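Local coordinates for protein YJHT (Escherichia coli, PDB 2UVK) that interconverts the alpha and beta anomers of N-acetylneuraminate (sialic acid), speeding their equilibration as a homodimeric Kelch-repeat beta-propeller of the periplasm, at residues Val88-Pro93 against Ser97-Met102; Gln129-Gly134 against Ala154-Lys159; Ala235-Pro240 against Gly295-Ser300. All coordinates share one frame; numbering follows the deposited sequence.

Interaction 1: Val88-Pro93 against Ser97-Met102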
loop_
_atom_site.group_PDB
_atom_site.type_symbol
_atom_site.label_atom_id
_atom_site.label_comp_id
_atom_site.label_asym_id
_atom_site.label_seq_id
_atom_site.Cartn_x
_atom_site.Cartn_y
_atom_site.Cartn_z
ATOM N N VAL B 88 11.904 -9.380 5.283
ATOM C CA VAL B 88 12.574 -10.514 4.651
ATOM C C VAL B 88 13.656 -11.037 5.602
ATOM O O VAL B 88 14.438 -10.257 6.162
ATOM C CB VAL B 88 13.228 -10.087 3.324
ATOM C CG1 VAL B 88 13.823 -11.306 2.573
ATOM C CG2 VAL B 88 12.250 -9.309 2.445
ATOM N N HIS B 89 13.642 -12.348 5.796
ATOM C CA HIS B 89 14.703 -13.046 6.519
ATOM C C HIS B 89 15.418 -13.973 5.563
ATOM O O HIS B 89 14.828 -14.490 4.633
ATOM C CB HIS B 89 14.111 -13.830 7.677
ATOM C CG HIS B 89 13.707 -12.980 8.844
ATOM N ND1 HIS B 89 12.552 -12.232 8.861
ATOM C CD2 HIS B 89 14.293 -12.787 10.054
ATOM C CE1 HIS B 89 12.447 -11.609 10.026
ATOM N NE2 HIS B 89 13.492 -11.933 10.771
ATOM N N LYS B 90 16.716 -14.173 5.806
ATOM C CA LYS B 90 17.525 -15.083 4.996
ATOM C C LYS B 90 18.103 -16.176 5.863
ATOM O O LYS B 90 18.692 -15.890 6.903
ATOM C CB LYS B 90 18.663 -14.310 4.340
ATOM C CG LYS B 90 19.622 -15.160 3.524
ATOM C CD LYS B 90 20.618 -14.305 2.764
ATOM C CE LYS B 90 21.612 -13.620 3.683
ATOM N NZ LYS B 90 22.630 -14.550 4.249
ATOM N N TYR B 91 17.936 -17.413 5.428
ATOM C CA TYR B 91 18.535 -18.575 6.107
ATOM C C TYR B 91 19.627 -19.151 5.230
ATOM O O TYR B 91 19.409 -19.445 4.056
ATOM C CB TYR B 91 17.486 -19.637 6.359
ATOM C CG TYR B 91 18.026 -20.946 6.894
ATOM C CD1 TYR B 91 18.392 -21.085 8.227
ATOM C CD2 TYR B 91 18.167 -22.047 6.054
ATOM C CE1 TYR B 91 18.860 -22.289 8.719
ATOM C CE2 TYR B 91 18.666 -23.263 6.553
ATOM C CZ TYR B 91 18.989 -23.363 7.871
ATOM O OH TYR B 91 19.485 -24.541 8.362
ATOM N N ASN B 92 20.809 -19.288 5.829
ATOM C CA ASN B 92 21.973 -19.897 5.161
ATOM C C ASN B 92 22.092 -21.361 5.602
ATOM O O ASN B 92 22.366 -21.648 6.761
ATOM C CB ASN B 92 23.229 -19.082 5.490
ATOM C CG ASN B 92 24.491 -19.641 4.840
ATOM O OD1 ASN B 92 24.463 -20.688 4.211
ATOM N ND2 ASN B 92 25.593 -18.912 4.970
ATOM N N PRO B 93 21.790 -22.292 4.699
ATOM C CA PRO B 93 21.839 -23.699 5.108
ATOM C C PRO B 93 23.248 -24.214 5.449
ATOM O O PRO B 93 23.377 -25.157 6.237
ATOM C CB PRO B 93 21.233 -24.453 3.923
ATOM C CG PRO B 93 21.077 -23.471 2.812
ATOM C CD PRO B 93 21.377 -22.106 3.301
ATOM N N SER B 97 21.942 -20.715 9.974
ATOM C CA SER B 97 21.801 -19.431 10.650
ATOM C C SER B 97 20.867 -18.518 9.867
ATOM O O SER B 97 20.892 -18.507 8.633
ATOM C CB SER B 97 23.179 -18.753 10.834
ATOM O OG SER B 97 23.831 -18.544 9.593
ATOM N N TRP B 98 20.113 -17.726 10.626
ATOM C CA TRP B 98 19.163 -16.725 10.067
ATOM C C TRP B 98 19.697 -15.318 10.259
ATOM O O TRP B 98 20.333 -15.013 11.277
ATOM C CB TRP B 98 17.832 -16.800 10.802
ATOM C CG TRP B 98 17.023 -18.000 10.527
ATOM C CD1 TRP B 98 16.996 -19.152 11.252
ATOM C CD2 TRP B 98 16.044 -18.164 9.474
ATOM N NE1 TRP B 98 16.094 -20.037 10.698
ATOM C CE2 TRP B 98 15.489 -19.450 9.616
ATOM C CE3 TRP B 98 15.610 -17.349 8.419
ATOM C CZ2 TRP B 98 14.523 -19.954 8.742
ATOM C CZ3 TRP B 98 14.619 -17.851 7.554
ATOM C CH2 TRP B 98 14.104 -19.140 7.716
ATOM N N VAL B 99 19.392 -14.437 9.310
ATOM C CA VAL B 99 19.514 -13.000 9.524
ATOM C C VAL B 99 18.277 -12.307 8.974
ATOM O O VAL B 99 17.699 -12.740 7.995
ATOM C CB VAL B 99 20.798 -12.410 8.906
ATOM C CG1 VAL B 99 20.806 -12.504 7.391
ATOM C CG2 VAL B 99 21.027 -10.979 9.403
ATOM N N LYS B 100 17.876 -11.236 9.630
ATOM C CA LYS B 100 16.840 -10.355 9.080
ATOM C C LYS B 100 17.542 -9.394 8.150
ATOM O O LYS B 100 18.622 -8.882 8.467
ATOM C CB LYS B 100 16.153 -9.592 10.195
ATOM C CG LYS B 100 15.057 -8.656 9.682
ATOM C CD LYS B 100 14.293 -7.971 10.802
ATOM C CE LYS B 100 13.310 -7.018 10.189
ATOM N NZ LYS B 100 12.618 -6.143 11.188
ATOM N N LEU B 101 16.978 -9.168 6.975
ATOM C CA LEU B 101 17.581 -8.260 6.015
ATOM C C LEU B 101 17.078 -6.845 6.279
ATOM O O LEU B 101 15.930 -6.649 6.747
ATOM C CB LEU B 101 17.285 -8.691 4.568
ATOM C CG LEU B 101 17.678 -10.122 4.190
ATOM C CD1 LEU B 101 17.385 -10.380 2.717
ATOM C CD2 LEU B 101 19.154 -10.401 4.505
HETATM N N MSE B 102 17.931 -5.860 6.013
HETATM C CA MSE B 102 17.484 -4.472 6.030
HETATM C C MSE B 102 16.855 -4.251 4.678
HETATM O O MSE B 102 17.535 -3.969 3.699
HETATM C CB MSE B 102 18.660 -3.526 6.281
HETATM C CG MSE B 102 18.221 -2.066 6.365
HETATM SE SE MSE B 102 19.658 -0.920 6.991
HETATM C CE MSE B 102 19.453 -1.132 8.933
HETATM O O HOH W 1 13.274 -7.114 6.266
HETATM O O HOH W 2 21.556 -16.001 6.772
#

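Interaction 2: Gln129-Gly134 against Ala154-Lys159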
loop_
_atom_site.group_PDB
_atom_site.type_symbol
_atom_site.label_atom_id
_atom_site.label_comp_id
_atom_site.label_asym_id
_atom_site.label_seq_id
_atom_site.Cartn_x
_atom_site.Cartn_y
_atom_site.Cartn_z
ATOM N N GLN B 129 -2.200 -3.880 4.501
ATOM C CA GLN B 129 -1.685 -3.900 5.874
ATOM C C GLN B 129 -2.496 -2.993 6.792
ATOM O O GLN B 129 -2.760 -3.372 7.934
ATOM C CB GLN B 129 -0.227 -3.543 5.904
ATOM C CG GLN B 129 0.125 -2.180 5.674
ATOM C CD GLN B 129 1.613 -2.014 5.351
ATOM O OE1 GLN B 129 2.458 -2.883 5.708
ATOM N NE2 GLN B 129 1.946 -0.910 4.658
ATOM N N ASN B 130 -2.842 -1.795 6.332
ATOM C CA ASN B 130 -3.563 -0.866 7.209
ATOM C C ASN B 130 -4.967 -1.372 7.569
ATOM O O ASN B 130 -5.420 -1.205 8.709
ATOM C CB ASN B 130 -3.637 0.541 6.606
ATOM C CG ASN B 130 -2.320 1.289 6.701
ATOM O OD1 ASN B 130 -1.425 0.862 7.414
ATOM N ND2 ASN B 130 -2.194 2.421 5.996
ATOM N N ILE B 131 -5.688 -1.942 6.597
ATOM C CA ILE B 131 -7.039 -2.450 6.867
ATOM C C ILE B 131 -6.973 -3.661 7.797
ATOM O O ILE B 131 -7.692 -3.749 8.789
ATOM C CB ILE B 131 -7.786 -2.766 5.547
ATOM C CG1 ILE B 131 -8.057 -1.466 4.795
ATOM C CG2 ILE B 131 -9.070 -3.508 5.823
ATOM C CD1 ILE B 131 -8.623 -1.659 3.422
ATOM N N PHE B 132 -6.087 -4.598 7.497
ATOM C CA PHE B 132 -5.947 -5.807 8.308
ATOM C C PHE B 132 -5.467 -5.437 9.731
ATOM O O PHE B 132 -6.050 -5.867 10.756
ATOM C CB PHE B 132 -4.943 -6.744 7.635
ATOM C CG PHE B 132 -4.724 -8.031 8.351
ATOM C CD1 PHE B 132 -5.423 -9.160 7.973
ATOM C CD2 PHE B 132 -3.793 -8.120 9.387
ATOM C CE1 PHE B 132 -5.234 -10.339 8.627
ATOM C CE2 PHE B 132 -3.584 -9.312 10.013
ATOM C CZ PHE B 132 -4.296 -10.401 9.649
ATOM N N ASN B 133 -4.416 -4.636 9.823
ATOM C CA ASN B 133 -3.876 -4.286 11.159
ATOM C C ASN B 133 -4.905 -3.464 11.938
ATOM O O ASN B 133 -5.023 -3.609 13.166
ATOM C CB ASN B 133 -2.621 -3.449 11.053
ATOM C CG ASN B 133 -1.422 -4.212 10.495
ATOM O OD1 ASN B 133 -1.471 -5.414 10.301
ATOM N ND2 ASN B 133 -0.364 -3.482 10.230
ATOM N N GLY B 134 -5.620 -2.573 11.254
ATOM C CA GLY B 134 -6.591 -1.732 11.933
ATOM C C GLY B 134 -7.721 -2.548 12.506
ATOM O O GLY B 134 -8.293 -2.163 13.550
ATOM N N ALA B 154 -19.455 -5.135 11.378
ATOM C CA ALA B 154 -20.367 -4.663 10.378
ATOM C C ALA B 154 -19.659 -3.747 9.391
ATOM O O ALA B 154 -19.817 -3.916 8.194
ATOM C CB ALA B 154 -21.554 -3.940 11.037
ATOM N N HIS B 155 -18.871 -2.799 9.896
ATOM C CA HIS B 155 -18.145 -1.872 9.025
ATOM C C HIS B 155 -17.121 -2.666 8.200
ATOM O O HIS B 155 -16.933 -2.433 7.005
ATOM C CB HIS B 155 -17.373 -0.837 9.810
ATOM C CG HIS B 155 -18.162 0.361 10.256
ATOM N ND1 HIS B 155 -19.072 1.008 9.449
ATOM C CD2 HIS B 155 -18.071 1.098 11.387
ATOM C CE1 HIS B 155 -19.549 2.058 10.090
ATOM N NE2 HIS B 155 -18.963 2.136 11.269
ATOM N N TYR B 156 -16.458 -3.610 8.842
ATOM C CA TYR B 156 -15.367 -4.339 8.156
ATOM C C TYR B 156 -15.842 -5.178 6.959
ATOM O O TYR B 156 -15.194 -5.198 5.900
ATOM C CB TYR B 156 -14.642 -5.234 9.145
ATOM C CG TYR B 156 -13.364 -5.870 8.600
ATOM C CD1 TYR B 156 -12.212 -5.127 8.444
ATOM C CD2 TYR B 156 -13.334 -7.222 8.298
ATOM C CE1 TYR B 156 -11.032 -5.729 7.963
ATOM C CE2 TYR B 156 -12.169 -7.840 7.817
ATOM C CZ TYR B 156 -11.030 -7.068 7.668
ATOM O OH TYR B 156 -9.847 -7.640 7.239
ATOM N N PHE B 157 -16.947 -5.904 7.119
ATOM C CA PHE B 157 -17.398 -6.836 6.092
ATOM C C PHE B 157 -18.343 -6.224 5.048
ATOM O O PHE B 157 -18.491 -6.784 3.976
ATOM C CB PHE B 157 -18.021 -8.073 6.726
ATOM C CG PHE B 157 -17.043 -8.925 7.451
ATOM C CD1 PHE B 157 -16.140 -9.690 6.736
ATOM C CD2 PHE B 157 -17.014 -8.993 8.832
ATOM C CE1 PHE B 157 -15.210 -10.495 7.388
ATOM C CE2 PHE B 157 -16.075 -9.787 9.480
ATOM C CZ PHE B 157 -15.181 -10.545 8.746
ATOM N N ASP B 158 -18.884 -5.047 5.333
ATOM C CA ASP B 158 -19.860 -4.412 4.431
ATOM C C ASP B 158 -19.155 -3.438 3.490
ATOM O O ASP B 158 -19.328 -2.210 3.558
ATOM C CB ASP B 158 -20.940 -3.672 5.227
ATOM C CG ASP B 158 -22.059 -3.147 4.343
ATOM O OD1 ASP B 158 -22.205 -3.656 3.212
ATOM O OD2 ASP B 158 -22.780 -2.226 4.793
ATOM N N LYS B 159 -18.315 -3.994 2.629
ATOM C CA LYS B 159 -17.598 -3.192 1.647
ATOM C C LYS B 159 -17.518 -3.978 0.357
ATOM O O LYS B 159 -17.553 -5.206 0.364
ATOM C CB LYS B 159 -16.170 -2.897 2.124
ATOM C CG LYS B 159 -16.026 -2.316 3.498
ATOM C CD LYS B 159 -14.553 -1.947 3.783
ATOM C CE LYS B 159 -14.371 -1.364 5.183
ATOM N NZ LYS B 159 -15.232 -0.177 5.425
#

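Interaction 3: Ala235-Pro240 against Gly295-Ser300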
loop_
_atom_site.group_PDB
_atom_site.type_symbol
_atom_site.label_atom_id
_atom_site.label_comp_id
_atom_site.label_asym_id
_atom_site.label_seq_id
_atom_site.Cartn_x
_atom_site.Cartn_y
_atom_site.Cartn_z
ATOM N N ALA B 235 -9.064 -19.875 -18.490
ATOM C CA ALA B 235 -10.300 -20.512 -18.086
ATOM C C ALA B 235 -10.273 -20.694 -16.583
ATOM O O ALA B 235 -9.237 -21.045 -16.035
ATOM C CB ALA B 235 -10.459 -21.865 -18.765
ATOM N N PRO B 236 -11.396 -20.427 -15.921
ATOM C CA PRO B 236 -11.471 -20.608 -14.490
ATOM C C PRO B 236 -11.497 -22.057 -14.054
ATOM O O PRO B 236 -11.672 -22.985 -14.859
ATOM C CB PRO B 236 -12.775 -19.917 -14.127
ATOM C CG PRO B 236 -13.596 -19.962 -15.394
ATOM C CD PRO B 236 -12.645 -19.897 -16.494
ATOM N N VAL B 237 -11.353 -22.228 -12.738
ATOM C CA VAL B 237 -11.320 -23.534 -12.135
ATOM C C VAL B 237 -11.903 -23.415 -10.728
ATOM O O VAL B 237 -11.852 -22.352 -10.098
ATOM C CB VAL B 237 -9.889 -24.117 -12.132
ATOM C CG1 VAL B 237 -8.999 -23.325 -11.184
ATOM C CG2 VAL B 237 -9.889 -25.598 -11.758
ATOM N N SER B 238 -12.471 -24.516 -10.264
ATOM C CA SER B 238 -13.213 -24.559 -9.018
ATOM C C SER B 238 -14.420 -23.611 -9.058
ATOM O O SER B 238 -14.755 -22.931 -8.098
ATOM C CB SER B 238 -12.279 -24.293 -7.816
ATOM O OG SER B 238 -12.754 -24.986 -6.678
ATOM N N SER B 239 -15.115 -23.601 -10.195
ATOM C CA SER B 239 -16.245 -22.707 -10.366
ATOM C C SER B 239 -17.482 -23.289 -9.689
ATOM O O SER B 239 -17.623 -24.506 -9.560
ATOM C CB SER B 239 -16.547 -22.471 -11.854
ATOM O OG SER B 239 -15.384 -22.174 -12.609
ATOM N N PRO B 240 -18.404 -22.421 -9.283
ATOM C CA PRO B 240 -18.410 -20.983 -9.456
ATOM C C PRO B 240 -17.730 -20.144 -8.379
ATOM O O PRO B 240 -17.386 -18.999 -8.662
ATOM C CB PRO B 240 -19.905 -20.665 -9.445
ATOM C CG PRO B 240 -20.447 -21.648 -8.492
ATOM C CD PRO B 240 -19.649 -22.894 -8.659
ATOM N N GLY B 295 -3.921 -27.207 -22.360
ATOM C CA GLY B 295 -4.589 -25.918 -22.305
ATOM C C GLY B 295 -6.036 -25.951 -21.840
ATOM O O GLY B 295 -6.765 -24.986 -22.061
ATOM N N LYS B 296 -6.471 -27.057 -21.230
ATOM C CA LYS B 296 -7.868 -27.185 -20.773
ATOM C C LYS B 296 -7.919 -27.815 -19.387
ATOM O O LYS B 296 -7.126 -28.680 -19.097
ATOM C CB LYS B 296 -8.676 -28.043 -21.749
ATOM C CG LYS B 296 -8.266 -27.835 -23.193
ATOM C CD LYS B 296 -9.442 -28.033 -24.135
ATOM C CE LYS B 296 -9.006 -27.822 -25.546
ATOM N NZ LYS B 296 -9.841 -27.005 -26.545
ATOM N N TRP B 297 -8.856 -27.366 -18.542
ATOM C CA TRP B 297 -9.037 -27.924 -17.181
ATOM C C TRP B 297 -9.995 -29.100 -17.178
ATOM O O TRP B 297 -11.013 -29.067 -17.876
ATOM C CB TRP B 297 -9.669 -26.882 -16.260
ATOM C CG TRP B 297 -8.785 -25.775 -15.825
ATOM C CD1 TRP B 297 -8.837 -24.467 -16.223
ATOM C CD2 TRP B 297 -7.738 -25.854 -14.865
ATOM N NE1 TRP B 297 -7.893 -23.731 -15.566
ATOM C CE2 TRP B 297 -7.198 -24.561 -14.727
ATOM C CE3 TRP B 297 -7.214 -26.885 -14.101
ATOM C CZ2 TRP B 297 -6.137 -24.294 -13.882
ATOM C CZ3 TRP B 297 -6.157 -26.612 -13.270
ATOM C CH2 TRP B 297 -5.632 -25.334 -13.169
ATOM N N ASP B 298 -9.712 -30.128 -16.385
ATOM C CA ASP B 298 -10.733 -31.147 -16.090
ATOM C C ASP B 298 -10.615 -31.622 -14.646
ATOM O O ASP B 298 -9.522 -31.658 -14.126
ATOM C CB ASP B 298 -10.602 -32.347 -17.036
ATOM C CG ASP B 298 -11.031 -32.029 -18.467
ATOM O OD1 ASP B 298 -12.240 -31.814 -18.694
ATOM O OD2 ASP B 298 -10.163 -32.012 -19.365
ATOM N N LYS B 299 -11.735 -31.968 -14.013
ATOM C CA LYS B 299 -11.703 -32.676 -12.723
ATOM C C LYS B 299 -11.174 -34.081 -12.973
ATOM O O LYS B 299 -11.802 -34.882 -13.688
ATOM C CB LYS B 299 -13.087 -32.732 -12.073
ATOM C CG LYS B 299 -13.083 -33.199 -10.621
ATOM N N SER B 300 -9.999 -34.365 -12.424
ATOM C CA SER B 300 -9.219 -35.522 -12.815
ATOM C C SER B 300 -8.976 -36.508 -11.685
ATOM O O SER B 300 -8.626 -37.640 -11.937
ATOM C CB SER B 300 -7.873 -35.049 -13.378
ATOM O OG SER B 300 -7.053 -36.142 -13.754
#

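Interaction 1: Val88-Pro93 against Ser97-Met102
The indole of Trp98 takes Tyr91 onto one of its faces: Tyr91 CB lies over the six-membered ring, 3.4 Å from its centroid and almost on the ring normal. The phenol then continues past the five-membered ring with its plane turned 47° to the indole, and Tyr91 CD1 comes within 3.5 Å of Trp98 NE1. With Tyr91 CG anti to the backbone N (chi1 173°), the methylene is left lying over the indole while the ring runs on toward the turn. A looser version appears at the next non-hydrogen-bonded pair, two residues along, where Lys100 CG sits over a face of the His89 imidazole, toward its rim and 4.0 Å from the ring centroid, and the rest of the lysine chain extends onward. Edge-to-face against Trp98 comes Phe51, and the indole N-H is bound by Ala49 O, so the preceding part of the chain closes round this aromatic surface.

Strands 88-92 and 97-100 form the outer hairpin of a four-stranded antiparallel propeller blade, within Kelch repeat 2. Lys90 and Val99 make a hydrogen-bonded pair with two nearly straight bonds, Lys90 N to Val99 O at 2.8 Å and Val99 N to Lys90 O at 2.9 Å. Beyond them Asn92 N binds Ser97 O, while the return bond from Ser97 N is weak. At the other end Leu101 N binds Val88 O, and beside it Val88 CG1 meets Leu101 CD1 at 3.7 Å.

Chemically the two faces differ: aliphatic C-H groups meet pi surfaces on the side of His89, Tyr91, Trp98 and Lys100, whereas on the Lys90 side aliphatic contact with Val99 and Leu101 is joined by a water that donates to the Lys90 and Ser97 carbonyls and accepts from the lysine ammonium.

Interaction 2: Gln129-Gly134 against Ala154-Lys159
Ile131 and Tyr156 meet between two neighbouring helices, and their side chains cross at a slant. Ile131 sends its CG2 methyl to the phenol, where CG2 lies 3.7 Å from Tyr156 CE1. The approach is oblique to the ring, and the neighbouring backbone supplies a second neighbour, Ile131 O, at 4.0 Å from the same Tyr156 CE1. The phenol gets there because Tyr156 CG stands anti to the backbone N (chi1 -171°), which carries the ring out from helix 146-157 and across the gap. On the isoleucine, CG2 likewise lies anti to the backbone N, whereas CG1 sits beside that nitrogen and takes no close part. Further out, Tyr156 OH comes to 4.4 Å from Phe132 CA, a distance that brings the end of the phenol beside the backbone of helix 129-142 without bonding to it.

The backbones themselves stay well apart: the closest CA atoms, those of Ile131 and Tyr156, are 8.6 Å from each other, so the interval is bridged by the phenol from one side and the isoleucine methyl from the other. Tyr156 is steadied from its own segment too, since its CD2 lies over the centre of the Phe157 ring, 3.7 Å above the plane. Tyr135 also meets the phenol, and Pro212 touches it from a loop. Across the dimer, Pro106 of the second subunit packs on Ile131.

These helices form an insertion between strands 120-125 and 169-174 of one propeller blade. The side chain of Tyr156 is about 8 Å from that of Glu209, the predicted proton acceptor, which places this helical pair near the probable active site. With no hydrogen bond or charge pairing between the two segments, the chemistry implies that van der Waals contact, and little of it, joins them here rather than directed polar bonds.

Interaction 3: Ala235-Pro240 against Gly295-Ser300
Trp297 reaches from strand 296-302 to the loop 235-240, and its indole provides nearly all of that strand's share of the contact. From CB the side chain turns with CG anti to the carbonyl carbon (chi1 -74°), and that torsion directs the ring at the loop. Trp297 CG lies 4.1 Å from Pro236 O. On the pyrrole side, Trp297 CD1 has Pro236 O and Ala235 O each at 3.5 Å, with the Ala235 CB methyl a little farther off at the ring edge and in its plane. Next along the rim, Trp297 NE1 gives a weak hydrogen bond to Ala235 O, 3.0 Å long but clearly bent, with an angle of 130° at the hydrogen.

The loop follows the outermost strand of one propeller blade, in Kelch repeat 5, and strand 296-302 is the outermost strand of the next, in repeat 6. The tryptophan therefore links adjacent blades, and Val219 and Phe257, one from each of them, also touch its ring.

Where the two rings of the indole fuse, Val237 crosses at about a right angle and lays its CB over one face, 3.8 Å from the centroid of the five-membered ring in a CH-pi contact. Its two methyls then divide the benzo ring: Val237 CG2 is 3.8 Å from Trp297 CE3, while Val237 CG1 lies a little farther off, 4.1 Å from Trp297 CZ2.

Overall arrangement
The three contacts follow one another along the chain and do not touch, yet each rests on an aromatic side chain in a different setting. Interaction 1 is partly buried and lies within one blade, joining two neighbouring strands by a ladder of backbone bonds. Interaction 3, also partly buried, joins two blades through a loop and an outer strand, with one weak polar bond beside its CH-pi packing. Interaction 2 is a surface contact between inserted helices, without a hydrogen bond or salt bridge between its segments, and near the predicted active site. Interactions 1 and 3 lie on opposite sides of the chain's centre, their own centres about 38 Å apart. Directed bonding is thus densest within the blade and absent between the helices.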